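Local coordinates for cellulosomal scaffoldin (Acetivibrio cellulolyticus, PDB 3ZUC), which contains a family 3b carbohydrate-binding module that binds crystalline cellulose, here cut from the major scaffoldin of the cellulosome, at residues A[11-15]-A[125-129]; A[43-49]-A[83-89]; A[49-55]-A[112-118]; A[57-63]-A[104-110]. All blocks are in the same frame, centred on the assembly; numbering follows the deposited sequence. Where two conformers were deposited one is given.

Contact 1 (A[11-15]-A[125-129])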
# COMPACT_ATOMS: atom_id res chain seq x y z
N PHE A 11 6.81 4.50 -3.55
CA PHE A 11 6.66 5.80 -4.21
C PHE A 11 5.35 5.80 -4.96
O PHE A 11 4.70 4.77 -5.14
CB PHE A 11 7.86 6.19 -5.10
CG PHE A 11 8.01 5.44 -6.41
CD1 PHE A 11 8.47 4.14 -6.44
CD2 PHE A 11 7.75 6.07 -7.60
CE1 PHE A 11 8.67 3.47 -7.64
CE2 PHE A 11 7.94 5.42 -8.82
CZ PHE A 11 8.41 4.12 -8.84
N ASN A 12 4.94 6.99 -5.39
CA ASN A 12 3.75 7.18 -6.19
C ASN A 12 4.10 7.28 -7.67
O ASN A 12 4.93 8.13 -8.04
CB ASN A 12 3.04 8.49 -5.78
CG ASN A 12 2.41 8.41 -4.41
OD1 ASN A 12 3.04 8.70 -3.39
ND2 ASN A 12 1.16 7.96 -4.36
N ALA A 13 3.49 6.46 -8.52
CA ALA A 13 3.87 6.47 -9.94
C ALA A 13 3.37 7.69 -10.68
O ALA A 13 3.93 8.04 -11.72
CB ALA A 13 3.39 5.22 -10.67
N GLY A 14 2.29 8.30 -10.18
CA GLY A 14 1.71 9.53 -10.70
C GLY A 14 1.56 10.50 -9.55
O GLY A 14 1.03 10.15 -8.49
N THR A 15 2.04 11.72 -9.75
CA THR A 15 2.13 12.68 -8.67
C THR A 15 1.36 13.99 -8.92
O THR A 15 1.63 15.00 -8.26
CB THR A 15 3.58 12.99 -8.30
OG1 THR A 15 4.25 13.42 -9.47
CG2 THR A 15 4.26 11.77 -7.70
N SER A 125 -0.25 9.47 3.14
CA SER A 125 0.73 8.57 2.55
C SER A 125 1.39 9.07 1.25
O SER A 125 2.31 8.42 0.76
CB SER A 125 0.12 7.20 2.29
OG SER A 125 -0.30 6.55 3.48
N PHE A 126 0.91 10.18 0.69
CA PHE A 126 1.39 10.62 -0.62
C PHE A 126 2.80 11.18 -0.53
O PHE A 126 3.11 11.99 0.35
CB PHE A 126 0.46 11.71 -1.14
CG PHE A 126 0.84 12.29 -2.49
CD1 PHE A 126 0.85 11.51 -3.63
CD2 PHE A 126 1.10 13.64 -2.61
CE1 PHE A 126 1.14 12.05 -4.87
CE2 PHE A 126 1.38 14.20 -3.85
CZ PHE A 126 1.40 13.41 -4.98
N ASN A 127 3.64 10.76 -1.48
CA ASN A 127 4.98 11.28 -1.61
C ASN A 127 5.05 12.06 -2.92
O ASN A 127 5.03 11.49 -4.00
CB ASN A 127 5.99 10.13 -1.57
CG ASN A 127 7.39 10.64 -1.49
OD1 ASN A 127 7.71 11.65 -2.12
ND2 ASN A 127 8.24 9.99 -0.73
N SER A 128 5.10 13.38 -2.81
CA SER A 128 5.05 14.22 -3.99
C SER A 128 6.38 14.25 -4.77
O SER A 128 6.41 14.72 -5.91
CB SER A 128 4.66 15.65 -3.61
OG SER A 128 5.74 16.27 -2.95
N SER A 129 7.46 13.74 -4.18
CA SER A 129 8.82 13.99 -4.65
C SER A 129 9.61 12.76 -5.10
O SER A 129 10.49 12.85 -5.96
CB SER A 129 9.61 14.72 -3.54
OG SER A 129 11.00 14.47 -3.64
O HOH W 1 6.45 9.38 -4.95
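With CG set beside its backbone N (chi1 -70°), Asn12 sends its amide across to the loop 125-129, while Phe126, its CG turned the other way and opposite the backbone N (chi1 179°), brings the CD1-CE1 side of its ring up to that amide. The two side chains cross at about a right angle, and Asn12 CG rests 3.6 Å from Phe126 CD1. The carbonyl end of the amide does the polar work: Asn127 N donates to Asn12 OD1 over 2.9 Å in a nearly straight bond (170° at the hydrogen), arriving tilted from the carbonyl plane. The amide is held at its other end too, since Asn12 ND2 bonds to Tyr45 OH, and its rotation is thereby fixed. A single water extends the link, accepting from Asn12 N and donating to Asn127 O at 2.7 Å. Thr15 meets the far rim of the Phe126 ring, its O lying at the edge 3.7 Å from Phe126 CZ. Asn127 OD1 turns back to Ser129 N at 2.9 Å. The whole exemplifies a long loop held to the end of strand 6-12 in a beta-sandwich by one asparagine amide and a water, its own bend set by an Asx turn.

Contact 2 (A[43-49]-A[83-89]). With CA (calcium ion), chain B; EDO (1,2-ethanediol), chain C.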
# COMPACT_ATOMS: atom_id res chain seq x y z
N LEU A 43 -0.98 -4.24 3.63
CA LEU A 43 -0.38 -2.92 3.46
C LEU A 43 -1.48 -1.88 3.53
O LEU A 43 -2.59 -2.12 3.05
CB LEU A 43 0.29 -2.80 2.07
CG LEU A 43 1.25 -3.92 1.70
CD1 LEU A 43 1.66 -3.81 0.25
CD2 LEU A 43 2.45 -3.94 2.61
N HIS A 44 -1.19 -0.71 4.11
CA HIS A 44 -2.13 0.41 4.10
C HIS A 44 -1.54 1.66 3.42
O HIS A 44 -0.38 2.01 3.63
CB HIS A 44 -2.53 0.86 5.51
CG HIS A 44 -3.37 -0.11 6.26
ND1 HIS A 44 -3.76 0.12 7.56
CD2 HIS A 44 -3.91 -1.29 5.90
CE1 HIS A 44 -4.50 -0.89 7.98
NE2 HIS A 44 -4.61 -1.76 6.98
N TYR A 45 -2.42 2.32 2.68
CA TYR A 45 -2.17 3.64 2.09
C TYR A 45 -3.28 4.57 2.57
O TYR A 45 -4.46 4.30 2.30
CB TYR A 45 -2.14 3.56 0.57
CG TYR A 45 -1.78 4.86 -0.11
CD1 TYR A 45 -2.75 5.80 -0.42
CD2 TYR A 45 -0.45 5.15 -0.41
CE1 TYR A 45 -2.40 7.00 -1.03
CE2 TYR A 45 -0.10 6.35 -1.00
CZ TYR A 45 -1.08 7.27 -1.32
OH TYR A 45 -0.67 8.43 -1.95
N TYR A 46 -2.92 5.63 3.29
CA TYR A 46 -3.86 6.54 3.94
C TYR A 46 -4.04 7.82 3.14
O TYR A 46 -3.07 8.41 2.65
CB TYR A 46 -3.31 6.91 5.33
CG TYR A 46 -3.18 5.74 6.27
CD1 TYR A 46 -4.27 5.33 7.03
CD2 TYR A 46 -2.00 5.03 6.39
CE1 TYR A 46 -4.20 4.26 7.89
CE2 TYR A 46 -1.91 3.95 7.25
CZ TYR A 46 -3.01 3.56 8.01
OH TYR A 46 -2.89 2.49 8.87
N PHE A 47 -5.28 8.28 3.05
CA PHE A 47 -5.58 9.43 2.21
C PHE A 47 -6.88 10.09 2.66
O PHE A 47 -7.64 9.55 3.46
CB PHE A 47 -5.65 8.99 0.73
CG PHE A 47 -6.75 8.00 0.41
CD1 PHE A 47 -6.61 6.64 0.67
CD2 PHE A 47 -7.94 8.43 -0.19
CE1 PHE A 47 -7.62 5.75 0.36
CE2 PHE A 47 -8.93 7.54 -0.51
CZ PHE A 47 -8.78 6.19 -0.24
N THR A 48 -7.12 11.28 2.11
CA THR A 48 -8.43 11.92 2.19
C THR A 48 -9.12 11.76 0.84
O THR A 48 -8.53 12.07 -0.21
CB THR A 48 -8.39 13.39 2.60
OG1 THR A 48 -7.70 14.12 1.59
CG2 THR A 48 -7.70 13.57 3.94
N VAL A 49 -10.33 11.23 0.85
CA VAL A 49 -11.00 10.83 -0.38
C VAL A 49 -11.44 11.99 -1.28
O VAL A 49 -11.55 11.80 -2.49
CB VAL A 49 -12.17 9.87 -0.05
CG1 VAL A 49 -13.32 10.58 0.66
CG2 VAL A 49 -12.67 9.11 -1.27
N ALA A 83 -5.98 11.82 6.59
CA ALA A 83 -6.48 10.46 6.51
C ALA A 83 -7.94 10.38 6.95
O ALA A 83 -8.24 10.38 8.15
CB ALA A 83 -5.61 9.53 7.37
N ASP A 84 -8.84 10.26 5.98
CA ASP A 84 -10.21 9.87 6.26
C ASP A 84 -10.53 8.46 5.77
O ASP A 84 -11.57 7.92 6.16
CB ASP A 84 -11.25 10.91 5.86
CG ASP A 84 -11.27 11.25 4.39
OD1 ASP A 84 -10.96 10.40 3.55
OD2 ASP A 84 -11.54 12.44 4.10
N GLN A 85 -9.62 7.84 5.01
CA GLN A 85 -9.77 6.47 4.54
C GLN A 85 -8.41 5.83 4.41
O GLN A 85 -7.39 6.52 4.37
CB GLN A 85 -10.46 6.39 3.16
CG GLN A 85 -11.85 7.00 3.16
CD GLN A 85 -12.69 6.58 1.98
OE1 GLN A 85 -12.38 5.62 1.27
NE2 GLN A 85 -13.82 7.25 1.82
N TYR A 86 -8.40 4.51 4.30
CA TYR A 86 -7.22 3.81 3.84
C TYR A 86 -7.60 2.71 2.86
O TYR A 86 -8.65 2.09 2.95
CB TYR A 86 -6.37 3.25 4.98
CG TYR A 86 -7.02 2.29 5.95
CD1 TYR A 86 -7.67 2.77 7.07
CD2 TYR A 86 -6.94 0.91 5.79
CE1 TYR A 86 -8.20 1.89 8.04
CE2 TYR A 86 -7.48 0.04 6.74
CZ TYR A 86 -8.11 0.54 7.86
OH TYR A 86 -8.62 -0.32 8.82
N LEU A 87 -6.68 2.49 1.93
CA LEU A 87 -6.61 1.28 1.12
C LEU A 87 -5.89 0.22 1.92
O LEU A 87 -4.81 0.49 2.45
CB LEU A 87 -5.81 1.59 -0.15
CG LEU A 87 -5.34 0.39 -0.97
CD1 LEU A 87 -6.48 -0.36 -1.61
CD2 LEU A 87 -4.31 0.83 -1.99
N GLU A 88 -6.45 -0.98 1.98
CA GLU A 88 -5.79 -2.13 2.56
C GLU A 88 -5.56 -3.16 1.46
O GLU A 88 -6.52 -3.64 0.83
CB GLU A 88 -6.63 -2.76 3.69
CG GLU A 88 -5.97 -3.97 4.31
CD GLU A 88 -6.65 -4.37 5.60
OE1 GLU A 88 -6.41 -3.75 6.65
OE2 GLU A 88 -7.46 -5.31 5.56
N ILE A 89 -4.29 -3.48 1.21
CA ILE A 89 -3.89 -4.47 0.23
C ILE A 89 -3.61 -5.78 0.95
O ILE A 89 -2.95 -5.79 2.00
CB ILE A 89 -2.64 -4.00 -0.53
CG1 ILE A 89 -2.93 -2.74 -1.33
CG2 ILE A 89 -2.10 -5.10 -1.43
CD1 ILE A 89 -1.71 -2.07 -1.90
CA CA B . -6.90 13.90 -0.64
C1 EDO C . -5.88 1.01 11.40
O1 EDO C . -4.89 0.10 10.92
C2 EDO C . -5.73 2.35 10.71
O2 EDO C . -4.43 2.89 10.95
O HOH W 2 -6.74 12.14 -2.37
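The rings of His44 and Tyr86 lie face to face, centroids 4.2 Å apart and planes inclined by 29°, so that Tyr86 CE2 sits over the rim of the imidazole. Tyr86 reaches this place because its CG stands between backbone N and carbonyl carbon (chi1 58°). Tyr46 lies alongside, pointing the same way; Tyr86 CB bears on its CD1 at 3.6 Å, and the Ala83 methyl on its CB. On the opposite face of the sheet, where Leu43, Tyr45 and Ile89 also point, Gln85 CB sits over the Phe47 ring in a CH-pi contact, and the Gln85 amide, bonded to Asp52, lies against the branches of Val49. The pairing ends in a classic beta bulge: Asp84 N (2.9 Å) and Gln85 N (3.0 Å) both donate to Phe47 O. Beyond it, Asp84 OD1 takes Val49 N on its syn lone pair, beside Thr48, whose O and OG1 both bind calcium. The aromatic cluster, whose Tyr46 OH holds an ethanediol probably from the crystallisation liquor, may correspond to the shallow groove of family 3 modules. His44 donates in its ring plane from both nitrogens, ND1 to Tyr46 OH at 2.8 Å and NE2 to Glu88 OE1 at 2.7 Å; this suggests an imidazolium whose charge Glu88 would balance.

Contact 3 (A[49-55]-A[112-118]). With CA (calcium ion), chain B.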
# COMPACT_ATOMS: atom_id res chain seq x y z
N VAL A 49 -10.33 11.23 0.85
CA VAL A 49 -11.00 10.83 -0.38
C VAL A 49 -11.44 11.99 -1.28
O VAL A 49 -11.55 11.80 -2.49
CB VAL A 49 -12.17 9.87 -0.05
CG1 VAL A 49 -13.32 10.58 0.66
CG2 VAL A 49 -12.67 9.11 -1.27
N ASP A 50 -11.69 13.17 -0.70
CA ASP A 50 -12.11 14.34 -1.47
C ASP A 50 -13.38 14.04 -2.29
O ASP A 50 -13.41 14.21 -3.52
CB ASP A 50 -10.99 14.84 -2.37
CG ASP A 50 -9.81 15.32 -1.59
OD1 ASP A 50 -10.01 16.27 -0.79
OD2 ASP A 50 -8.70 14.80 -1.78
N GLY A 51 -14.43 13.62 -1.58
CA GLY A 51 -15.67 13.21 -2.19
C GLY A 51 -15.75 11.69 -2.22
O GLY A 51 -15.15 11.04 -3.06
N ASP A 52 -16.48 11.13 -1.26
CA ASP A 52 -16.55 9.68 -1.11
C ASP A 52 -17.38 9.10 -2.26
O ASP A 52 -18.45 9.59 -2.59
CB ASP A 52 -17.19 9.33 0.23
CG ASP A 52 -17.09 7.86 0.62
OD1 ASP A 52 -16.21 7.15 0.10
OD2 ASP A 52 -17.90 7.42 1.49
N LYS A 53 -16.84 8.05 -2.86
CA LYS A 53 -17.50 7.28 -3.90
C LYS A 53 -17.01 5.84 -3.75
O LYS A 53 -15.96 5.60 -3.13
CB LYS A 53 -17.11 7.77 -5.31
CG LYS A 53 -17.44 9.23 -5.58
CD LYS A 53 -18.95 9.47 -5.70
CE LYS A 53 -19.33 10.93 -5.69
NZ LYS A 53 -18.66 11.71 -6.77
N ALA A 54 -17.75 4.89 -4.29
CA ALA A 54 -17.22 3.54 -4.45
C ALA A 54 -15.84 3.65 -5.10
O ALA A 54 -15.68 4.44 -6.03
CB ALA A 54 -18.15 2.72 -5.34
N GLN A 55 -14.86 2.89 -4.59
CA GLN A 55 -13.53 2.85 -5.16
C GLN A 55 -13.15 1.41 -5.49
O GLN A 55 -13.62 0.47 -4.85
CB GLN A 55 -12.53 3.46 -4.18
CG GLN A 55 -12.74 4.97 -4.04
CD GLN A 55 -12.06 5.51 -2.81
OE1 GLN A 55 -12.54 5.24 -1.67
NE2 GLN A 55 -11.00 6.21 -2.96
N LYS A 112 -12.20 6.18 -8.30
CA LYS A 112 -13.61 6.24 -7.95
C LYS A 112 -14.47 5.71 -9.09
O LYS A 112 -14.10 5.78 -10.26
CB LYS A 112 -14.00 7.68 -7.65
CG LYS A 112 -13.20 8.27 -6.50
CD LYS A 112 -13.57 9.73 -6.25
CE LYS A 112 -12.63 10.33 -5.25
NZ LYS A 112 -12.99 11.72 -4.88
N SER A 113 -15.66 5.25 -8.75
CA SER A 113 -16.55 4.63 -9.74
C SER A 113 -16.94 5.56 -10.86
O SER A 113 -17.22 5.09 -11.97
CB SER A 113 -17.79 4.10 -9.04
OG SER A 113 -18.45 5.19 -8.42
N ASP A 114 -17.02 6.86 -10.57
CA ASP A 114 -17.38 7.88 -11.53
C ASP A 114 -16.16 8.63 -12.07
O ASP A 114 -16.34 9.59 -12.83
CB ASP A 114 -18.42 8.85 -10.94
CG ASP A 114 -17.94 9.57 -9.69
OD1 ASP A 114 -16.75 9.45 -9.33
OD2 ASP A 114 -18.80 10.27 -9.08
N TRP A 115 -14.95 8.17 -11.72
CA TRP A 115 -13.71 8.74 -12.24
C TRP A 115 -13.52 10.20 -11.89
O TRP A 115 -12.74 10.90 -12.52
CB TRP A 115 -13.53 8.40 -13.74
CG TRP A 115 -13.25 6.93 -13.87
CD1 TRP A 115 -14.15 5.92 -13.96
CD2 TRP A 115 -11.97 6.33 -13.81
NE1 TRP A 115 -13.50 4.69 -13.98
CE2 TRP A 115 -12.15 4.93 -13.87
CE3 TRP A 115 -10.68 6.83 -13.71
CZ2 TRP A 115 -11.08 4.04 -13.88
CZ3 TRP A 115 -9.62 5.94 -13.71
CH2 TRP A 115 -9.84 4.57 -13.79
N THR A 116 -14.17 10.65 -10.82
CA THR A 116 -13.97 12.00 -10.33
C THR A 116 -12.65 12.13 -9.55
O THR A 116 -12.01 11.15 -9.15
CB THR A 116 -15.18 12.48 -9.50
OG1 THR A 116 -15.40 11.58 -8.41
CG2 THR A 116 -16.43 12.60 -10.40
N ASN A 117 -12.20 13.36 -9.35
CA ASN A 117 -10.86 13.61 -8.88
C ASN A 117 -10.65 13.44 -7.39
O ASN A 117 -11.54 13.68 -6.57
CB ASN A 117 -10.39 15.00 -9.28
CG ASN A 117 -10.15 15.13 -10.78
OD1 ASN A 117 -9.83 14.16 -11.46
ND2 ASN A 117 -10.30 16.34 -11.28
N TYR A 118 -9.41 13.08 -7.07
CA TYR A 118 -8.78 13.21 -5.78
C TYR A 118 -7.91 14.47 -5.74
O TYR A 118 -7.46 14.94 -6.78
CB TYR A 118 -7.83 12.03 -5.55
CG TYR A 118 -8.47 10.67 -5.50
CD1 TYR A 118 -9.04 10.19 -4.34
CD2 TYR A 118 -8.46 9.84 -6.61
CE1 TYR A 118 -9.58 8.91 -4.28
CE2 TYR A 118 -9.00 8.58 -6.56
CZ TYR A 118 -9.55 8.10 -5.39
OH TYR A 118 -10.09 6.84 -5.39
CA CA B . -6.90 13.90 -0.64
O HOH W 3 -14.09 14.63 -6.42
O HOH W 4 -15.93 12.55 -5.98
O HOH W 2 -6.74 12.14 -2.37
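Lys112 and loop 49-51 meet chiefly through hydrogen bonds to main-chain oxygens. The lysine chain runs fully extended beyond CG, and its ammonium ends among carbonyls: Lys112 NZ donates to Val49 O at 2.8 Å, to Gly51 O at 2.9 Å on a lone pair, and to Asn117 O of its own loop, which it meets from above the carbonyl plane. One backbone-to-backbone bond, Ser113 N to Ala54 O at 2.8 Å, ties the start of the type I turn Lys112-Trp115 to the chain opposite.

Ionic contact comes next. Lys53, bent at chi2 (-70°) and again at chi4 (57°), curls round until its NZ forms a salt bridge with the syn side of Asp114 OD2 at 2.7 Å. Asp114 OD1 is held in turn by Thr116 OG1 and, more loosely, by Thr116 N, both from one face of the carboxylate, in an Asx turn. One water accepts from both Lys53 NZ and Lys112 NZ and donates to Thr116 OG1.

Apolar contact fills the rest. The stems of Lys53 and Lys112 touch at CB, 3.9 Å apart; Gln55 CG runs beside Lys112 CG; Lys112 CE lies over the rim of one face of the Tyr118 ring, and Val49 CG2 is near Tyr118 CE1.

Metal binding completes the account: Asp50 OD2 coordinates calcium at 2.3 Å, with Thr48, Asn119, Asp122 and Asp123 as further ligands. The chemistry implies that carbonyl dipoles, rather than a carboxylate, probably stabilise the buried Lys112 charge, and these bonds probably help to hold loop 49-51, from which Asp50 reaches the calcium.

Contact 4 (A[57-63]-A[104-110])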
# COMPACT_ATOMS: atom_id res chain seq x y z
N PHE A 57 -9.54 -0.92 -6.41
CA PHE A 57 -8.11 -1.12 -6.54
C PHE A 57 -7.84 -2.20 -7.58
O PHE A 57 -8.47 -3.26 -7.57
CB PHE A 57 -7.53 -1.56 -5.19
CG PHE A 57 -6.06 -1.93 -5.24
CD1 PHE A 57 -5.09 -0.97 -5.24
CD2 PHE A 57 -5.67 -3.25 -5.33
CE1 PHE A 57 -3.75 -1.30 -5.27
CE2 PHE A 57 -4.31 -3.59 -5.36
CZ PHE A 57 -3.36 -2.62 -5.35
N TRP A 58 -6.84 -1.94 -8.42
CA TRP A 58 -6.31 -2.92 -9.34
C TRP A 58 -4.82 -3.08 -9.08
O TRP A 58 -4.10 -2.10 -9.00
CB TRP A 58 -6.50 -2.46 -10.79
CG TRP A 58 -7.92 -2.17 -11.17
CD1 TRP A 58 -8.86 -3.05 -11.63
CD2 TRP A 58 -8.56 -0.89 -11.14
NE1 TRP A 58 -10.05 -2.38 -11.88
CE2 TRP A 58 -9.89 -1.06 -11.58
CE3 TRP A 58 -8.16 0.39 -10.76
CZ2 TRP A 58 -10.80 -0.00 -11.66
CZ3 TRP A 58 -9.06 1.43 -10.85
CH2 TRP A 58 -10.36 1.23 -11.29
N CYS A 59 -4.36 -4.32 -8.96
CA CYS A 59 -2.93 -4.59 -9.02
C CYS A 59 -2.60 -4.87 -10.48
O CYS A 59 -3.10 -5.83 -11.06
CB CYS A 59 -2.55 -5.76 -8.13
SG CYS A 59 -0.77 -6.13 -8.24
N ASP A 60 -1.80 -4.00 -11.08
CA ASP A 60 -1.41 -4.19 -12.47
C ASP A 60 -0.27 -5.17 -12.60
O ASP A 60 -0.20 -5.90 -13.60
CB ASP A 60 -1.06 -2.86 -13.09
CG ASP A 60 -2.24 -1.92 -13.15
OD1 ASP A 60 -3.37 -2.36 -13.42
OD2 ASP A 60 -2.03 -0.73 -12.90
N TRP A 61 0.61 -5.22 -11.62
CA TRP A 61 1.75 -6.10 -11.70
C TRP A 61 2.33 -6.36 -10.32
O TRP A 61 2.55 -5.45 -9.52
CB TRP A 61 2.84 -5.51 -12.62
CG TRP A 61 4.11 -6.27 -12.53
CD1 TRP A 61 4.35 -7.53 -12.99
CD2 TRP A 61 5.32 -5.83 -11.92
NE1 TRP A 61 5.64 -7.90 -12.69
CE2 TRP A 61 6.26 -6.86 -12.04
CE3 TRP A 61 5.69 -4.64 -11.28
CZ2 TRP A 61 7.56 -6.75 -11.52
CZ3 TRP A 61 6.96 -4.53 -10.78
CH2 TRP A 61 7.89 -5.57 -10.91
N SER A 62 2.62 -7.64 -10.09
CA SER A 62 3.49 -8.05 -9.01
C SER A 62 4.09 -9.39 -9.43
O SER A 62 3.40 -10.21 -10.02
CB SER A 62 2.72 -8.28 -7.71
OG SER A 62 3.58 -8.67 -6.66
N PRO A 63 5.36 -9.65 -9.06
CA PRO A 63 5.92 -10.97 -9.36
C PRO A 63 5.11 -12.14 -8.79
O PRO A 63 5.20 -13.26 -9.29
CB PRO A 63 7.31 -10.90 -8.71
CG PRO A 63 7.66 -9.47 -8.67
CD PRO A 63 6.37 -8.74 -8.48
N ILE A 104 9.97 -8.12 -3.64
CA ILE A 104 8.95 -8.07 -4.66
C ILE A 104 8.36 -6.67 -4.73
O ILE A 104 8.25 -5.96 -3.73
CB ILE A 104 7.82 -9.08 -4.42
CG1 ILE A 104 7.17 -8.86 -3.06
CG2 ILE A 104 8.32 -10.51 -4.60
CD1 ILE A 104 5.84 -9.59 -2.88
N GLU A 105 7.94 -6.29 -5.93
CA GLU A 105 7.18 -5.07 -6.14
C GLU A 105 5.68 -5.38 -6.16
O GLU A 105 5.26 -6.46 -6.59
CB GLU A 105 7.58 -4.40 -7.46
CG GLU A 105 9.04 -3.91 -7.48
CD GLU A 105 9.45 -3.11 -8.72
OE1 GLU A 105 8.74 -2.17 -9.11
OE2 GLU A 105 10.54 -3.38 -9.26
N VAL A 106 4.88 -4.40 -5.74
CA VAL A 106 3.43 -4.44 -5.84
C VAL A 106 3.02 -3.09 -6.43
O VAL A 106 3.17 -2.06 -5.79
CB VAL A 106 2.79 -4.64 -4.48
CG1 VAL A 106 1.29 -4.66 -4.62
CG2 VAL A 106 3.27 -5.95 -3.86
N GLN A 107 2.51 -3.12 -7.66
CA GLN A 107 2.20 -1.90 -8.41
C GLN A 107 0.71 -1.87 -8.71
O GLN A 107 0.18 -2.80 -9.34
CB GLN A 107 2.99 -1.90 -9.71
CG GLN A 107 2.70 -0.75 -10.64
CD GLN A 107 3.73 -0.66 -11.73
OE1 GLN A 107 4.93 -0.76 -11.46
NE2 GLN A 107 3.29 -0.49 -12.97
N GLY A 108 0.02 -0.91 -8.10
CA GLY A 108 -1.43 -0.80 -8.21
C GLY A 108 -1.95 0.60 -8.55
O GLY A 108 -1.21 1.58 -8.47
N ARG A 109 -3.22 0.69 -8.98
CA ARG A 109 -3.93 1.97 -9.09
C ARG A 109 -5.23 1.82 -8.31
O ARG A 109 -5.73 0.72 -8.11
CB ARG A 109 -4.28 2.37 -10.57
CG ARG A 109 -3.09 2.48 -11.51
CD ARG A 109 -3.56 2.41 -12.96
NE ARG A 109 -4.09 1.09 -13.23
CZ ARG A 109 -5.35 0.76 -13.48
NH1 ARG A 109 -6.31 1.68 -13.60
NH2 ARG A 109 -5.63 -0.53 -13.60
N PHE A 110 -5.81 2.96 -7.92
CA PHE A 110 -7.21 2.99 -7.52
C PHE A 110 -7.87 4.27 -7.98
O PHE A 110 -7.23 5.29 -8.23
CB PHE A 110 -7.41 2.71 -6.03
CG PHE A 110 -6.82 3.70 -5.03
CD1 PHE A 110 -5.54 3.51 -4.51
CD2 PHE A 110 -7.60 4.73 -4.53
CE1 PHE A 110 -5.06 4.33 -3.50
CE2 PHE A 110 -7.11 5.56 -3.52
CZ PHE A 110 -5.85 5.35 -3.01
O HOH W 5 0.47 0.25 -13.17
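The Arg109 guanidinium has the Trp58 ring over one face, planes 10° apart with Arg109 NH1 3.6 Å from Trp58 CE3, and the Asp60 carboxylate at its edge, nearly coplanar. The grip on Asp60 is side-on and bidentate: Arg109 NE donates to OD2 at 2.8 Å and NH2 to OD1 at 2.9 Å, each on a syn lone pair. A bend at chi3 (-67°) presents one face to Trp58 and the NE edge to Asp60. Trp61 has Pro63 CD of its own segment over the rim of one face and the Glu105 carboxylate, whose OE1 bonds to Tyr133 OH, at its edge, almost perpendicular (82°). Both Arg109 and Trp61 also have a second conformer. A water accepts from Gln107 NE2, whose amide also bonds through OE1 to Lys25 NZ, and donates to Asp60 OD2.

Gln107 O receives Asp60 N at 2.9 Å and, weakly, Trp61 N, a classic beta bulge; beyond it, Ser62 OG donates to Glu105 O. On the reverse face, Phe57 CE1 lies 3.8 Å from Gly108 CA, in the sandwich core. An Asp60-Arg109 pair with Trp58 over the guanidinium and Trp61 next along the strand is consistent with the planar strip by which family 3 modules bind cellulose.

How the contacts relate
The four contacts illustrate how a beta-sandwich module is closed along its length. Contact 1 closes the longest loop, 109 residues between its segments, with the other three nested inside; it touches contact 2 (Asn12 with Tyr45, Ser125 with Tyr46). Contact 2 crosses both 3 and 4 along the chain; contacts 2 and 3 share Val49, centres about 13 Å apart, both reaching the calcium. Contact 2 pairs strands 42-47 and 83-91 in one sheet; contact 4 pairs 55-61 and 102-112 in the other, which includes strand 6-12 of contact 1, centres of 2 and 4 about 15 Å apart. Contact 3 links loops at the calcium end of both sheets; the probable cellulose-binding strip lies on the outer face of contact 4.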